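Local coordinates for fatty acid-binding protein (PDB 3W9K) that binds a long-chain fatty acid, here myristic acid, in a cavity between a curved antiparallel sheet and a long C-terminal helix, and probably carries or stores such lipids, at residues K6-I11 with T95-L100; K54-S59 with A108-P113; Y60-R65 with I75-D80. One frame throughout, in Å; residues are numbered along the deposited sequence.

Contact 1: K6-I11 with T95-L100. With MYR (myristic acid), chain B.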
loop_
_atom_site.group_PDB
_atom_site.type_symbol
_atom_site.label_atom_id
_atom_site.label_comp_id
_atom_site.label_asym_id
_atom_site.label_seq_id
_atom_site.Cartn_x
_atom_site.Cartn_y
_atom_site.Cartn_z
ATOM N N LYS A 6 6.634 -11.799 -5.664
ATOM C CA LYS A 6 6.179 -11.019 -4.537
ATOM C C LYS A 6 7.257 -10.392 -3.689
ATOM O O LYS A 6 8.381 -10.916 -3.557
ATOM C CB LYS A 6 5.201 -11.840 -3.655
ATOM C CG LYS A 6 5.781 -12.981 -2.867
ATOM C CD LYS A 6 4.633 -13.899 -2.316
ATOM C CE LYS A 6 5.151 -15.318 -1.834
ATOM N NZ LYS A 6 5.697 -15.244 -0.447
ATOM N N VAL A 7 6.910 -9.273 -3.076
ATOM C CA VAL A 7 7.824 -8.686 -2.109
ATOM C C VAL A 7 6.957 -8.435 -0.852
ATOM O O VAL A 7 5.785 -8.057 -0.972
ATOM C CB VAL A 7 8.504 -7.400 -2.628
ATOM C CG1 VAL A 7 7.513 -6.361 -2.988
ATOM C CG2 VAL A 7 9.490 -6.849 -1.619
ATOM N N GLU A 8 7.543 -8.670 0.319
ATOM C CA GLU A 8 6.742 -8.724 1.569
ATOM C C GLU A 8 7.433 -7.922 2.651
ATOM O O GLU A 8 8.664 -7.764 2.607
ATOM C CB GLU A 8 6.672 -10.166 2.074
ATOM C CG GLU A 8 5.899 -11.063 1.171
ATOM C CD GLU A 8 5.399 -12.277 1.870
ATOM O OE1 GLU A 8 5.291 -12.253 3.103
ATOM O OE2 GLU A 8 5.024 -13.238 1.171
ATOM N N LYS A 9 6.676 -7.425 3.647
ATOM C CA LYS A 9 7.312 -6.792 4.795
ATOM C C LYS A 9 6.450 -7.009 6.015
ATOM O O LYS A 9 5.231 -6.760 5.974
ATOM C CB LYS A 9 7.515 -5.249 4.583
ATOM C CG LYS A 9 8.229 -4.474 5.760
ATOM C CD LYS A 9 9.771 -4.709 5.676
ATOM C CE LYS A 9 10.454 -4.194 6.949
ATOM N NZ LYS A 9 11.909 -4.115 6.632
ATOM N N GLU A 10 7.108 -7.352 7.119
ATOM C CA GLU A 10 6.388 -7.377 8.399
ATOM C C GLU A 10 6.438 -6.002 9.043
ATOM O O GLU A 10 7.468 -5.333 8.964
ATOM C CB GLU A 10 6.987 -8.423 9.330
ATOM C CG GLU A 10 6.345 -8.464 10.737
ATOM C CD GLU A 10 6.945 -9.583 11.583
ATOM O OE1 GLU A 10 7.968 -9.285 12.209
ATOM O OE2 GLU A 10 6.434 -10.731 11.569
ATOM N N ILE A 11 5.330 -5.583 9.648
ATOM C CA ILE A 11 5.244 -4.332 10.351
ATOM C C ILE A 11 4.808 -4.620 11.804
ATOM O O ILE A 11 3.786 -5.259 12.045
ATOM C CB ILE A 11 4.259 -3.365 9.644
ATOM C CG1 ILE A 11 4.752 -3.097 8.201
ATOM C CG2 ILE A 11 4.107 -2.055 10.462
ATOM C CD1 ILE A 11 4.762 -1.724 7.721
ATOM N N THR A 95 1.021 -6.855 14.933
ATOM C CA THR A 95 1.834 -7.247 13.772
ATOM C C THR A 95 0.957 -7.373 12.588
ATOM O O THR A 95 -0.111 -8.016 12.645
ATOM C CB THR A 95 2.594 -8.609 13.992
ATOM O OG1 THR A 95 3.064 -8.619 15.323
ATOM C CG2 THR A 95 3.762 -8.708 13.079
ATOM N N LEU A 96 1.437 -6.839 11.457
ATOM C CA LEU A 96 0.755 -7.163 10.213
ATOM C C LEU A 96 1.793 -7.498 9.170
ATOM O O LEU A 96 3.003 -7.273 9.393
ATOM C CB LEU A 96 -0.191 -6.005 9.750
ATOM C CG LEU A 96 0.403 -4.639 9.663
ATOM C CD1 LEU A 96 1.106 -4.538 8.248
ATOM C CD2 LEU A 96 -0.700 -3.504 9.655
ATOM N N GLN A 97 1.310 -7.970 8.034
ATOM C CA GLN A 97 2.179 -8.322 6.913
ATOM C C GLN A 97 1.693 -7.639 5.697
ATOM O O GLN A 97 0.491 -7.680 5.394
ATOM C CB GLN A 97 2.180 -9.853 6.680
ATOM C CG GLN A 97 3.245 -10.374 5.700
ATOM C CD GLN A 97 4.636 -10.452 6.337
ATOM O OE1 GLN A 97 5.635 -10.815 5.682
ATOM N NE2 GLN A 97 4.704 -10.137 7.601
ATOM N N ILE A 98 2.591 -6.998 4.984
ATOM C CA ILE A 98 2.218 -6.441 3.681
ATOM C C ILE A 98 2.849 -7.313 2.579
ATOM O O ILE A 98 4.030 -7.676 2.672
ATOM C CB ILE A 98 2.733 -4.994 3.510
ATOM C CG1 ILE A 98 2.167 -4.129 4.654
ATOM C CG2 ILE A 98 2.356 -4.419 2.094
ATOM C CD1 ILE A 98 2.796 -2.699 4.696
ATOM N N ILE A 99 2.056 -7.650 1.576
ATOM C CA ILE A 99 2.550 -8.477 0.451
ATOM C C ILE A 99 2.124 -7.862 -0.863
ATOM O O ILE A 99 0.927 -7.680 -1.120
ATOM C CB ILE A 99 1.941 -9.920 0.475
ATOM C CG1 ILE A 99 2.271 -10.634 1.780
ATOM C CG2 ILE A 99 2.457 -10.801 -0.707
ATOM C CD1 ILE A 99 1.034 -10.862 2.614
ATOM N N LEU A 100 3.072 -7.557 -1.735
ATOM C CA LEU A 100 2.748 -7.011 -3.043
ATOM C C LEU A 100 3.139 -8.050 -4.113
ATOM O O LEU A 100 4.315 -8.430 -4.180
ATOM C CB LEU A 100 3.505 -5.703 -3.287
ATOM C CG LEU A 100 3.237 -5.097 -4.649
ATOM C CD1 LEU A 100 1.776 -4.740 -4.802
ATOM C CD2 LEU A 100 4.137 -3.859 -4.900
HETATM C C1 MYR B . 11.014 -9.905 -7.289
HETATM O O1 MYR B . 11.106 -10.789 -6.398
HETATM O O2 MYR B . 12.082 -9.516 -7.855
HETATM C C2 MYR B . 9.675 -9.315 -7.724
HETATM C C3 MYR B . 8.767 -8.759 -6.616
HETATM C C4 MYR B . 8.771 -7.219 -6.560
HETATM C C5 MYR B . 7.462 -6.510 -6.946
HETATM C C6 MYR B . 7.753 -5.132 -7.474
HETATM C C7 MYR B . 6.507 -4.415 -7.913
HETATM C C8 MYR B . 6.861 -3.042 -8.419
HETATM C C9 MYR B . 5.596 -2.444 -8.990
HETATM C C10 MYR B . 5.846 -1.179 -9.778
HETATM C C11 MYR B . 4.428 -0.838 -10.110
HETATM C C12 MYR B . 4.275 -0.050 -11.376
HETATM C C13 MYR B . 2.872 -0.314 -11.853
HETATM C C14 MYR B . 1.927 -0.295 -10.672
#

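Contact 2: K54-S59 with A108-P113. With MYR (myristic acid), chain B.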
loop_
_atom_site.group_PDB
_atom_site.type_symbol
_atom_site.label_atom_id
_atom_site.label_comp_id
_atom_site.label_asym_id
_atom_site.label_seq_id
_atom_site.Cartn_x
_atom_site.Cartn_y
_atom_site.Cartn_z
ATOM N N LYS A 54 5.862 7.536 -11.154
ATOM C CA LYS A 54 6.995 7.443 -12.083
ATOM C C LYS A 54 8.163 6.861 -11.283
ATOM O O LYS A 54 8.375 7.237 -10.134
ATOM C CB LYS A 54 7.410 8.812 -12.562
ATOM C CG LYS A 54 8.475 8.760 -13.682
ATOM C CD LYS A 54 8.690 10.114 -14.346
ATOM C CE LYS A 54 9.801 10.009 -15.397
ATOM N NZ LYS A 54 9.866 11.239 -16.230
ATOM N N PHE A 55 8.934 5.978 -11.904
ATOM C CA PHE A 55 10.254 5.638 -11.350
ATOM C C PHE A 55 11.196 5.504 -12.545
ATOM O O PHE A 55 10.782 4.991 -13.591
ATOM C CB PHE A 55 10.208 4.344 -10.579
ATOM C CG PHE A 55 9.654 3.199 -11.339
ATOM C CD1 PHE A 55 10.501 2.251 -11.918
ATOM C CD2 PHE A 55 8.290 3.032 -11.467
ATOM C CE1 PHE A 55 9.963 1.198 -12.631
ATOM C CE2 PHE A 55 7.726 1.966 -12.160
ATOM C CZ PHE A 55 8.551 1.039 -12.762
ATOM N N LEU A 56 12.434 5.984 -12.380
ATOM C CA LEU A 56 13.355 6.040 -13.496
ATOM C C LEU A 56 12.699 6.838 -14.617
ATOM O O LEU A 56 12.019 7.879 -14.336
ATOM C CB LEU A 56 13.850 4.609 -13.919
ATOM C CG LEU A 56 14.492 3.918 -12.700
ATOM C CD1 LEU A 56 14.694 2.501 -13.098
ATOM C CD2 LEU A 56 15.837 4.597 -12.344
ATOM N N ALA A 57 12.873 6.419 -15.864
ATOM C CA ALA A 57 12.221 7.131 -16.968
ATOM C C ALA A 57 10.744 6.727 -17.202
ATOM O O ALA A 57 10.100 7.177 -18.171
ATOM C CB ALA A 57 13.061 6.933 -18.325
ATOM N N PHE A 58 10.189 5.894 -16.309
ATOM C CA PHE A 58 8.895 5.246 -16.550
ATOM C C PHE A 58 7.725 5.786 -15.773
ATOM O O PHE A 58 7.573 5.441 -14.581
ATOM C CB PHE A 58 9.042 3.750 -16.304
ATOM C CG PHE A 58 10.263 3.203 -16.980
ATOM C CD1 PHE A 58 10.297 3.142 -18.378
ATOM C CD2 PHE A 58 11.373 2.818 -16.235
ATOM C CE1 PHE A 58 11.455 2.669 -19.019
ATOM C CE2 PHE A 58 12.529 2.346 -16.848
ATOM C CZ PHE A 58 12.570 2.300 -18.227
ATOM N N SER A 59 6.878 6.561 -16.447
ATOM C CA SER A 59 5.559 6.975 -15.906
ATOM C C SER A 59 4.571 5.835 -16.003
ATOM O O SER A 59 4.650 4.987 -16.902
ATOM C CB SER A 59 4.999 8.202 -16.655
ATOM O OG SER A 59 5.942 9.247 -16.461
ATOM N N ALA A 108 8.520 -5.505 -12.181
ATOM C CA ALA A 108 8.987 -5.967 -10.846
ATOM C C ALA A 108 10.500 -5.761 -10.586
ATOM O O ALA A 108 10.926 -5.278 -9.519
ATOM C CB ALA A 108 8.588 -7.405 -10.602
ATOM N N PHE A 109 11.338 -6.086 -11.568
ATOM C CA PHE A 109 12.769 -5.933 -11.409
ATOM C C PHE A 109 13.150 -4.476 -11.181
ATOM O O PHE A 109 14.001 -4.158 -10.316
ATOM C CB PHE A 109 13.515 -6.508 -12.642
ATOM C CG PHE A 109 15.007 -6.269 -12.609
ATOM C CD1 PHE A 109 15.840 -7.091 -11.823
ATOM C CD2 PHE A 109 15.582 -5.256 -13.427
ATOM C CE1 PHE A 109 17.206 -6.901 -11.796
ATOM C CE2 PHE A 109 16.994 -5.028 -13.412
ATOM C CZ PHE A 109 17.810 -5.856 -12.574
ATOM N N LEU A 110 12.514 -3.585 -11.950
ATOM C CA LEU A 110 12.882 -2.174 -11.862
ATOM C C LEU A 110 12.212 -1.507 -10.682
ATOM O O LEU A 110 12.792 -0.614 -10.151
ATOM C CB LEU A 110 12.488 -1.437 -13.144
ATOM C CG LEU A 110 13.303 -1.962 -14.394
ATOM C CD1 LEU A 110 12.712 -1.400 -15.586
ATOM C CD2 LEU A 110 14.699 -1.497 -14.244
ATOM N N GLY A 111 11.015 -1.948 -10.303
ATOM C CA GLY A 111 10.214 -1.235 -9.275
ATOM C C GLY A 111 10.540 -1.709 -7.889
ATOM O O GLY A 111 10.316 -0.984 -6.905
ATOM N N LYS A 112 11.030 -2.944 -7.771
ATOM C CA LYS A 112 11.251 -3.544 -6.434
ATOM C C LYS A 112 12.082 -2.680 -5.439
ATOM O O LYS A 112 11.658 -2.554 -4.279
ATOM C CB LYS A 112 11.887 -4.948 -6.552
ATOM C CG LYS A 112 11.939 -5.682 -5.199
ATOM C CD LYS A 112 12.867 -6.864 -5.311
ATOM C CE LYS A 112 12.608 -7.770 -4.119
ATOM N NZ LYS A 112 13.521 -8.933 -4.250
ATOM N N PRO A 113 13.214 -2.075 -5.875
ATOM C CA PRO A 113 13.954 -1.324 -4.858
ATOM C C PRO A 113 13.139 -0.129 -4.320
ATOM O O PRO A 113 13.311 0.213 -3.147
ATOM C CB PRO A 113 15.198 -0.768 -5.574
ATOM C CG PRO A 113 15.152 -1.269 -6.969
ATOM C CD PRO A 113 13.926 -2.123 -7.182
HETATM C C1 MYR B . 11.014 -9.905 -7.289
HETATM O O1 MYR B . 11.106 -10.789 -6.398
HETATM O O2 MYR B . 12.082 -9.516 -7.855
HETATM C C2 MYR B . 9.675 -9.315 -7.724
HETATM C C3 MYR B . 8.767 -8.759 -6.616
HETATM C C4 MYR B . 8.771 -7.219 -6.560
HETATM C C5 MYR B . 7.462 -6.510 -6.946
HETATM C C6 MYR B . 7.753 -5.132 -7.474
HETATM C C7 MYR B . 6.507 -4.415 -7.913
HETATM C C8 MYR B . 6.861 -3.042 -8.419
HETATM C C9 MYR B . 5.596 -2.444 -8.990
HETATM C C10 MYR B . 5.846 -1.179 -9.778
HETATM C C11 MYR B . 4.428 -0.838 -10.110
HETATM C C12 MYR B . 4.275 -0.050 -11.376
HETATM C C13 MYR B . 2.872 -0.314 -11.853
HETATM C C14 MYR B . 1.927 -0.295 -10.672
#

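Contact 3: Y60-R65 with I75-D80. With MYR (myristic acid), chain B.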
loop_
_atom_site.group_PDB
_atom_site.type_symbol
_atom_site.label_atom_id
_atom_site.label_comp_id
_atom_site.label_asym_id
_atom_site.label_seq_id
_atom_site.Cartn_x
_atom_site.Cartn_y
_atom_site.Cartn_z
ATOM N N TYR A 60 3.644 5.770 -15.060
ATOM C CA TYR A 60 2.664 4.722 -15.094
ATOM C C TYR A 60 1.343 5.242 -14.525
ATOM O O TYR A 60 1.327 6.196 -13.692
ATOM C CB TYR A 60 3.165 3.468 -14.335
ATOM C CG TYR A 60 3.332 3.645 -12.839
ATOM C CD1 TYR A 60 2.260 3.337 -11.948
ATOM C CD2 TYR A 60 4.535 4.091 -12.297
ATOM C CE1 TYR A 60 2.441 3.491 -10.558
ATOM C CE2 TYR A 60 4.683 4.274 -10.936
ATOM C CZ TYR A 60 3.637 3.969 -10.080
ATOM O OH TYR A 60 3.766 4.122 -8.744
ATOM N N LYS A 61 0.251 4.612 -14.938
ATOM C CA LYS A 61 -1.073 4.969 -14.401
ATOM C C LYS A 61 -1.653 3.677 -13.859
ATOM O O LYS A 61 -1.762 2.670 -14.624
ATOM C CB LYS A 61 -1.934 5.573 -15.533
ATOM C CG LYS A 61 -1.341 6.872 -16.162
ATOM C CD LYS A 61 -2.017 7.258 -17.507
ATOM C CE LYS A 61 -3.446 7.858 -17.314
ATOM N NZ LYS A 61 -4.597 6.888 -17.581
ATOM N N VAL A 62 -2.030 3.633 -12.576
ATOM C CA VAL A 62 -2.544 2.381 -11.970
ATOM C C VAL A 62 -3.954 2.697 -11.425
ATOM O O VAL A 62 -4.217 3.827 -10.987
ATOM C CB VAL A 62 -1.619 1.849 -10.857
ATOM C CG1 VAL A 62 -1.387 2.917 -9.839
ATOM C CG2 VAL A 62 -2.217 0.598 -10.134
ATOM N N LYS A 63 -4.861 1.722 -11.460
ATOM C CA LYS A 63 -6.180 1.958 -10.852
ATOM C C LYS A 63 -6.605 0.637 -10.242
ATOM O O LYS A 63 -6.076 -0.431 -10.584
ATOM C CB LYS A 63 -7.221 2.426 -11.911
ATOM C CG LYS A 63 -7.613 1.308 -12.915
ATOM C CD LYS A 63 -8.525 2.033 -13.960
ATOM C CE LYS A 63 -9.230 1.073 -14.880
ATOM N NZ LYS A 63 -8.315 0.371 -15.800
ATOM N N GLY A 64 -7.486 0.669 -9.263
ATOM C CA GLY A 64 -7.896 -0.622 -8.718
ATOM C C GLY A 64 -8.958 -0.438 -7.660
ATOM O O GLY A 64 -9.567 0.637 -7.523
ATOM N N ARG A 65 -9.205 -1.546 -6.967
ATOM C CA ARG A 65 -10.327 -1.641 -6.033
ATOM C C ARG A 65 -9.884 -2.300 -4.782
ATOM O O ARG A 65 -9.079 -3.192 -4.817
ATOM C CB ARG A 65 -11.470 -2.488 -6.621
ATOM C CG ARG A 65 -12.702 -2.420 -5.703
ATOM C CD ARG A 65 -13.948 -3.150 -6.254
ATOM N NE ARG A 65 -15.141 -2.388 -5.874
ATOM C CZ ARG A 65 -15.881 -1.694 -6.735
ATOM N NH1 ARG A 65 -15.558 -1.686 -8.032
ATOM N NH2 ARG A 65 -16.945 -1.009 -6.300
ATOM N N ILE A 75 -6.022 -5.191 -2.211
ATOM C CA ILE A 75 -6.197 -4.184 -3.219
ATOM C C ILE A 75 -5.831 -4.834 -4.572
ATOM O O ILE A 75 -4.671 -5.226 -4.789
ATOM C CB ILE A 75 -5.335 -2.943 -2.915
ATOM C CG1 ILE A 75 -5.689 -2.347 -1.520
ATOM C CG2 ILE A 75 -5.529 -1.880 -3.998
ATOM C CD1 ILE A 75 -4.992 -1.042 -1.088
ATOM N N ILE A 76 -6.797 -4.874 -5.486
ATOM C CA ILE A 76 -6.554 -5.556 -6.823
ATOM C C ILE A 76 -6.312 -4.407 -7.779
ATOM O O ILE A 76 -7.146 -3.523 -7.847
ATOM C CB ILE A 76 -7.764 -6.368 -7.265
ATOM C CG1 ILE A 76 -7.971 -7.498 -6.256
ATOM C CG2 ILE A 76 -7.527 -7.033 -8.657
ATOM C CD1 ILE A 76 -8.810 -8.653 -6.761
ATOM N N TYR A 77 -5.226 -4.426 -8.549
ATOM C CA TYR A 77 -4.903 -3.237 -9.366
ATOM C C TYR A 77 -4.483 -3.661 -10.785
ATOM O O TYR A 77 -3.992 -4.769 -10.970
ATOM C CB TYR A 77 -3.821 -2.347 -8.716
ATOM C CG TYR A 77 -2.440 -3.003 -8.595
ATOM C CD1 TYR A 77 -1.529 -2.971 -9.682
ATOM C CD2 TYR A 77 -2.066 -3.699 -7.438
ATOM C CE1 TYR A 77 -0.275 -3.638 -9.607
ATOM C CE2 TYR A 77 -0.825 -4.348 -7.340
ATOM C CZ TYR A 77 0.085 -4.277 -8.426
ATOM O OH TYR A 77 1.296 -4.931 -8.338
ATOM N N ASP A 78 -4.636 -2.743 -11.719
ATOM C CA ASP A 78 -4.160 -2.959 -13.114
ATOM C C ASP A 78 -3.449 -1.710 -13.551
ATOM O O ASP A 78 -3.772 -0.605 -13.141
ATOM C CB ASP A 78 -5.343 -3.318 -14.061
ATOM C CG ASP A 78 -6.410 -2.214 -14.151
ATOM O OD1 ASP A 78 -7.415 -2.349 -13.405
ATOM O OD2 ASP A 78 -6.257 -1.233 -14.966
ATOM N N SER A 79 -2.436 -1.853 -14.373
ATOM C CA SER A 79 -1.709 -0.664 -14.842
ATOM C C SER A 79 -1.113 -0.932 -16.193
ATOM O O SER A 79 -0.990 -2.102 -16.576
ATOM C CB SER A 79 -0.571 -0.256 -13.886
ATOM O OG SER A 79 0.630 -0.911 -14.175
ATOM N N ASP A 80 -0.669 0.149 -16.845
ATOM C CA ASP A 80 0.077 0.031 -18.113
ATOM C C ASP A 80 1.459 -0.593 -17.909
ATOM O O ASP A 80 2.153 -0.819 -18.916
ATOM C CB ASP A 80 0.234 1.347 -18.864
ATOM C CG ASP A 80 0.745 2.517 -17.992
ATOM O OD1 ASP A 80 0.873 2.403 -16.746
ATOM O OD2 ASP A 80 0.934 3.620 -18.572
HETATM C C1 MYR B . 11.014 -9.905 -7.289
HETATM O O1 MYR B . 11.106 -10.789 -6.398
HETATM O O2 MYR B . 12.082 -9.516 -7.855
HETATM C C2 MYR B . 9.675 -9.315 -7.724
HETATM C C3 MYR B . 8.767 -8.759 -6.616
HETATM C C4 MYR B . 8.771 -7.219 -6.560
HETATM C C5 MYR B . 7.462 -6.510 -6.946
HETATM C C6 MYR B . 7.753 -5.132 -7.474
HETATM C C7 MYR B . 6.507 -4.415 -7.913
HETATM C C8 MYR B . 6.861 -3.042 -8.419
HETATM C C9 MYR B . 5.596 -2.444 -8.990
HETATM C C10 MYR B . 5.846 -1.179 -9.778
HETATM C C11 MYR B . 4.428 -0.838 -10.110
HETATM C C12 MYR B . 4.275 -0.050 -11.376
HETATM C C13 MYR B . 2.872 -0.314 -11.853
HETATM C C14 MYR B . 1.927 -0.295 -10.672
#

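Contact 1: K6-I11 with T95-L100
Ile11 and Leu96 lie side by side on the concave, inward face of two antiparallel strands, with CB of Ile11 3.6 Å from CD1 of Leu96. Leu96 reaches it because its CG sits between the backbone N and the carbonyl carbon (chi1 52°), a setting that carries CD1 back toward the neighbouring strand. One step along, the CD1 methyls of Ile11 and Ile98 meet at 3.7 Å as the two side chains slant across each other. Ile126 and Leu122 of helix 105-137 close over Ile11 and Ile98, while Leu96 also packs on helix 17-24. Farther down the same face Val7 and Leu100 turn to the lipid: Val7 CG1 is 3.9 Å from C4 of the myristic acid, and Leu100 CD2 touches its C7.

Beneath the side chains the backbones are joined by three reciprocal pairs of N-H...O bonds, Val7 with Leu100, Lys9 with Ile98 and Ile11 with Leu96; Ile98 N to Lys9 O is 2.8 Å. Lys9 shares the inner face, and its amine leaves the pair to form a salt bridge with Asp120 on the long helix.

The outer face carries the polar groups. Glu8 runs alongside Ile99, its CD 3.5 Å from Ile99 CG1, and its OE2 takes a 2.7 Å salt bridge from Lys6 NZ, which stands on the anti side of the carboxylate and 29° out of its plane. Glu10 lays its CG 3.5 Å from Thr95 CG2 and gives its carboxylate to Lys91 of strand 84-92. Pairing of the first strand with the last before a long C-terminal helix, one side mostly apolar and the other largely polar, is characteristic of the helix-grip fold of Bet v 1-like proteins.

Contact 2: K54-S59 with A108-P113
Phe55 and Leu110 bring the tip of a beta hairpin against the long C-terminal helix beside the lipid, as in the helix-grip fold of Bet v 1-like proteins, and probably help close that end of the pocket. The hairpin reverses through a type II' turn from Phe55 to Phe58, tied by backbone bonds in both directions between those two residues.

The tight part lies on the cavity side. With CG set between the backbone N and the carbonyl carbon (chi1 54°), the Phe55 ring reaches the helix, and Leu110 CB sits at its edge, 3.7 Å from CE1. Gly111 CA lies over one face, 4.1 Å above the ring plane and offset toward the rim. A CB on Gly111 would run into C8 of the myristic acid. Phe55 CE2 is itself 4.1 Å from the lipid's C12, which makes the ring part of the pocket wall, with Pro36 and Tyr114 packed against it.

Toward solvent the fit is looser. Leu110 divides its two methyls between the turn residues: CD2 meets Leu56 CD1 at 4.2 Å, and CD1 approaches Phe58 CE2 obliquely at 4.0 Å, the side chains crossing nearly at right angles in both cases. On the lipid side of the helix, Ala108 CB touches C2 of the acid at 3.6 Å, and the extended chain of Lys112 runs from C4 of the lipid toward its head group until NZ stands 3.7 Å from carboxylate O1.

Contact 3: Y60-R65 with I75-D80
Lys63 and Asp78 form the salt bridge of this hairpin, on its outer face: NZ is 2.7 Å from OD2 and comes in on the syn lone pair, after a bend at the last torsion of the lysine (chi4 -68°). The same two residues exchange backbone N-H...O bonds, as do Arg65 and Ile76. Where strand 72-79 ends, a side chain takes over from the backbone, and Asp80 OD1 accepts a bond from Lys61 N at 2.9 Å.

Apolar contacts occupy the inner face. Val62 CG2 lies 3.6 Å from Tyr77 CB, and Gly64 lets the strands close to 4.0 Å between its CA and that of Tyr77. The lipid's tail ends here, with C12 3.9 Å above the centre of the Tyr60 ring and C13 3.3 Å from Ser79 OG. The polar ends are held elsewhere, Tyr60 OH by Pro36 O, Tyr77 OH by His102 and Ser79 OG by Gly82 O.

Replacing Asp78 with alanine is likely to cost the Lys63 amine its salt-bridge partner in this hairpin and leave it freer to turn. Charge outside and rings inside imply that this hairpin serves as a wall between solvent and the methyl end of the fatty acid.

Overall arrangement
From the N terminus, strand 6-12 waits for strand 95-102, and contact 1 closes the widest sequence loop around most of the sheet. Within that loop lies contact 3, a local hairpin closure between neighbouring strands 58-69 and 72-79. Contact 2 starts at the turn just before that hairpin and ends on helix 105-137, so it encloses contact 3 but crosses contact 1, their segments alternating along the chain. Together they tie an outer strand, the middle of the sheet and the long helix around one lipid, which all three touch. They also meet directly: Val7 packs on Lys112, Leu100 on Tyr77, and Phe55 on Tyr60.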